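Beta-galactosidase/beta-glucuronidase (Faecalibacterium prausnitzii L2-6, PDB 6MVF) binds flavin mononucleotide and is a glycoside hydrolase family 2 enzyme that probably cleaves beta-glucuronides, and perhaps beta-galactosides, in the human gut. Local coordinates at residues A[546-550]-A[551-555]. Residues are numbered along the deposited sequence; the frame is centred on the assembly and turned at random.
Sequences GGVKG and RNNKG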
ATOM      1  N   GLY A 546     -11.656  39.304 -20.594  1.00 31.92           N
ATOM      2  CA  GLY A 546     -10.464  38.690 -21.137  1.00 32.33           C
ATOM      3  C   GLY A 546     -10.722  37.517 -22.062  1.00 39.07           C
ATOM      4  O   GLY A 546      -9.806  36.734 -22.321  1.00 40.11           O
ATOM      5  N   GLY A 547     -11.941  37.384 -22.591  1.00 33.12           N
ATOM      6  CA  GLY A 547     -12.270  36.279 -23.469  1.00 28.01           C
ATOM      7  C   GLY A 547     -12.556  34.976 -22.756  1.00 32.72           C
ATOM      8  O   GLY A 547     -12.523  33.916 -23.383  1.00 37.60           O
ATOM      9  N   VAL A 548     -12.816  35.020 -21.455  1.00 32.36           N
ATOM     10  CA  VAL A 548     -13.113  33.845 -20.651  1.00 28.87           C
ATOM     11  C   VAL A 548     -14.292  34.189 -19.769  1.00 31.94           C
ATOM     12  O   VAL A 548     -14.355  35.292 -19.217  1.00 37.88           O
ATOM     13  CB  VAL A 548     -11.907  33.418 -19.785  1.00 33.77           C
ATOM     14  CG1 VAL A 548     -12.283  32.272 -18.855  1.00 28.50           C
ATOM     15  CG2 VAL A 548     -10.706  33.061 -20.663  1.00 34.17           C
ATOM     16  N   LYS A 549     -15.227  33.253 -19.634  1.00 34.02           N
ATOM     17  CA  LYS A 549     -16.368  33.413 -18.750  1.00 34.04           C
ATOM     18  C   LYS A 549     -16.236  32.477 -17.554  1.00 34.49           C
ATOM     19  O   LYS A 549     -15.683  31.382 -17.669  1.00 32.83           O
ATOM     20  CB  LYS A 549     -17.676  33.119 -19.488  1.00 38.10           C
ATOM     21  CG  LYS A 549     -17.990  34.071 -20.600  1.00 37.69           C
ATOM     22  CD  LYS A 549     -18.767  33.370 -21.686  1.00 42.71           C
ATOM     23  CE  LYS A 549     -19.735  34.314 -22.341  1.00 45.43           C
ATOM     24  NZ  LYS A 549     -20.660  34.833 -21.303  1.00 56.16           N
ATOM     25  N   GLY A 550     -16.748  32.922 -16.406  1.00 29.13           N
ATOM     26  CA  GLY A 550     -16.892  32.085 -15.229  1.00 32.71           C
ATOM     27  C   GLY A 550     -15.726  32.045 -14.259  1.00 36.15           C
ATOM     28  O   GLY A 550     -15.751  31.235 -13.321  1.00 31.83           O
ATOM     29  N   ARG A 551     -14.715  32.897 -14.427  1.00 32.62           N
ATOM     30  CA  ARG A 551     -13.453  32.670 -13.743  1.00 33.93           C
ATOM     31  C   ARG A 551     -12.844  33.966 -13.238  1.00 30.51           C
ATOM     32  O   ARG A 551     -12.922  35.006 -13.897  1.00 32.58           O
ATOM     33  CB  ARG A 551     -12.424  31.988 -14.670  1.00 34.89           C
ATOM     34  CG  ARG A 551     -12.917  30.720 -15.348  1.00 28.05           C
ATOM     35  CD  ARG A 551     -13.056  29.603 -14.364  1.00 28.15           C
ATOM     36  NE  ARG A 551     -13.670  28.443 -15.002  1.00 38.02           N
ATOM     37  CZ  ARG A 551     -13.051  27.605 -15.829  1.00 32.31           C
ATOM     38  NH1 ARG A 551     -11.773  27.776 -16.134  1.00 36.86           N
ATOM     39  NH2 ARG A 551     -13.723  26.595 -16.361  1.00 33.30           N
ATOM     40  N   ASN A 552     -12.205  33.877 -12.080  1.00 29.74           N
ATOM     41  CA  ASN A 552     -11.126  34.787 -11.729  1.00 29.67           C
ATOM     42  C   ASN A 552      -9.809  34.138 -12.160  1.00 28.90           C
ATOM     43  O   ASN A 552      -9.496  33.018 -11.737  1.00 31.81           O
ATOM     44  CB  ASN A 552     -11.150  35.088 -10.236  1.00 29.93           C
ATOM     45  CG  ASN A 552     -10.176  36.184  -9.844  1.00 35.90           C
ATOM     46  OD1 ASN A 552      -8.972  36.036 -10.002  1.00 33.38           O
ATOM     47  ND2 ASN A 552     -10.697  37.288  -9.308  1.00 42.59           N
ATOM     48  N   ASN A 553      -9.068  34.809 -13.036  1.00 21.69           N
ATOM     49  CA  ASN A 553      -7.844  34.264 -13.607  1.00 26.01           C
ATOM     50  C   ASN A 553      -6.603  35.005 -13.116  1.00 31.09           C
ATOM     51  O   ASN A 553      -5.629  35.189 -13.853  1.00 29.28           O
ATOM     52  CB  ASN A 553      -7.908  34.265 -15.134  1.00 29.62           C
ATOM     53  CG  ASN A 553      -8.826  33.167 -15.686  1.00 34.36           C
ATOM     54  OD1 ASN A 553      -8.673  31.974 -15.376  1.00 29.50           O
ATOM     55  ND2 ASN A 553      -9.788  33.574 -16.498  1.00 32.73           N
ATOM     56  N   LYS A 554      -6.620  35.414 -11.847  1.00 33.10           N
ATOM     57  CA  LYS A 554      -5.477  36.039 -11.200  1.00 34.10           C
ATOM     58  C   LYS A 554      -4.545  35.011 -10.565  1.00 31.09           C
ATOM     59  O   LYS A 554      -3.695  35.385  -9.744  1.00 31.79           O
ATOM     60  CB  LYS A 554      -5.939  37.064 -10.149  1.00 31.76           C
ATOM     61  CG  LYS A 554      -6.847  38.141 -10.694  1.00 30.90           C
ATOM     62  CD  LYS A 554      -6.849  39.406  -9.826  1.00 37.57           C
ATOM     63  CE  LYS A 554      -7.866  40.446 -10.345  1.00 35.99           C
ATOM     64  NZ  LYS A 554      -9.297  40.009 -10.119  1.00 38.80           N
ATOM     65  N   GLY A 555      -4.671  33.736 -10.954  1.00 29.12           N
ATOM     66  CA  GLY A 555      -3.877  32.689 -10.337  1.00 27.12           C
ATOM     67  C   GLY A 555      -2.426  32.707 -10.784  1.00 24.71           C
ATOM     68  O   GLY A 555      -2.080  33.154 -11.878  1.00 24.01           O
TER
HETATM   69  O   HOH W   1     -14.147  34.907 -16.678  1.00 34.94           O
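The amide of Asn553 meets Val548 through its nitrogen end, ND2 lying 3.7 Å from Val548 CG1, while OD1 makes a weak hydrogen bond to Asn264 of the second subunit. The other flat group, the Arg551 guanidinium, has Gly550 O at its edge, near its plane, and Lys549 O set obliquely to it. The same Val548 methyl, turned anti to the backbone N (chi1 175°), also touches the arginine stem, 3.9 Å from Arg551 CG. A bend at chi2 (-71°) carries that stem along the Gly550 carbonyl. The corner at Gly550 passes the chain from strand 548-549, paired with 543-545, to strand 551-552, paired with 538-540, all in the TIM-barrel domain. A water spans it, donating to Val548 O at 2.6 Å and accepting from Arg551 N at 3.1 Å. Farther on, Asn552 OD1 accepts from Lys554 N at 3.1 Å, the donor tilted 25° from the carbonyl plane, closing an Asx turn. Val548 also packs on Asn263 of the second subunit. Away from the flavin site, the cationic end of Arg551 is split between its own chain and the neighbour: NE bonds Met60 O, and NH2 forms a salt bridge with Glu265 of the second subunit.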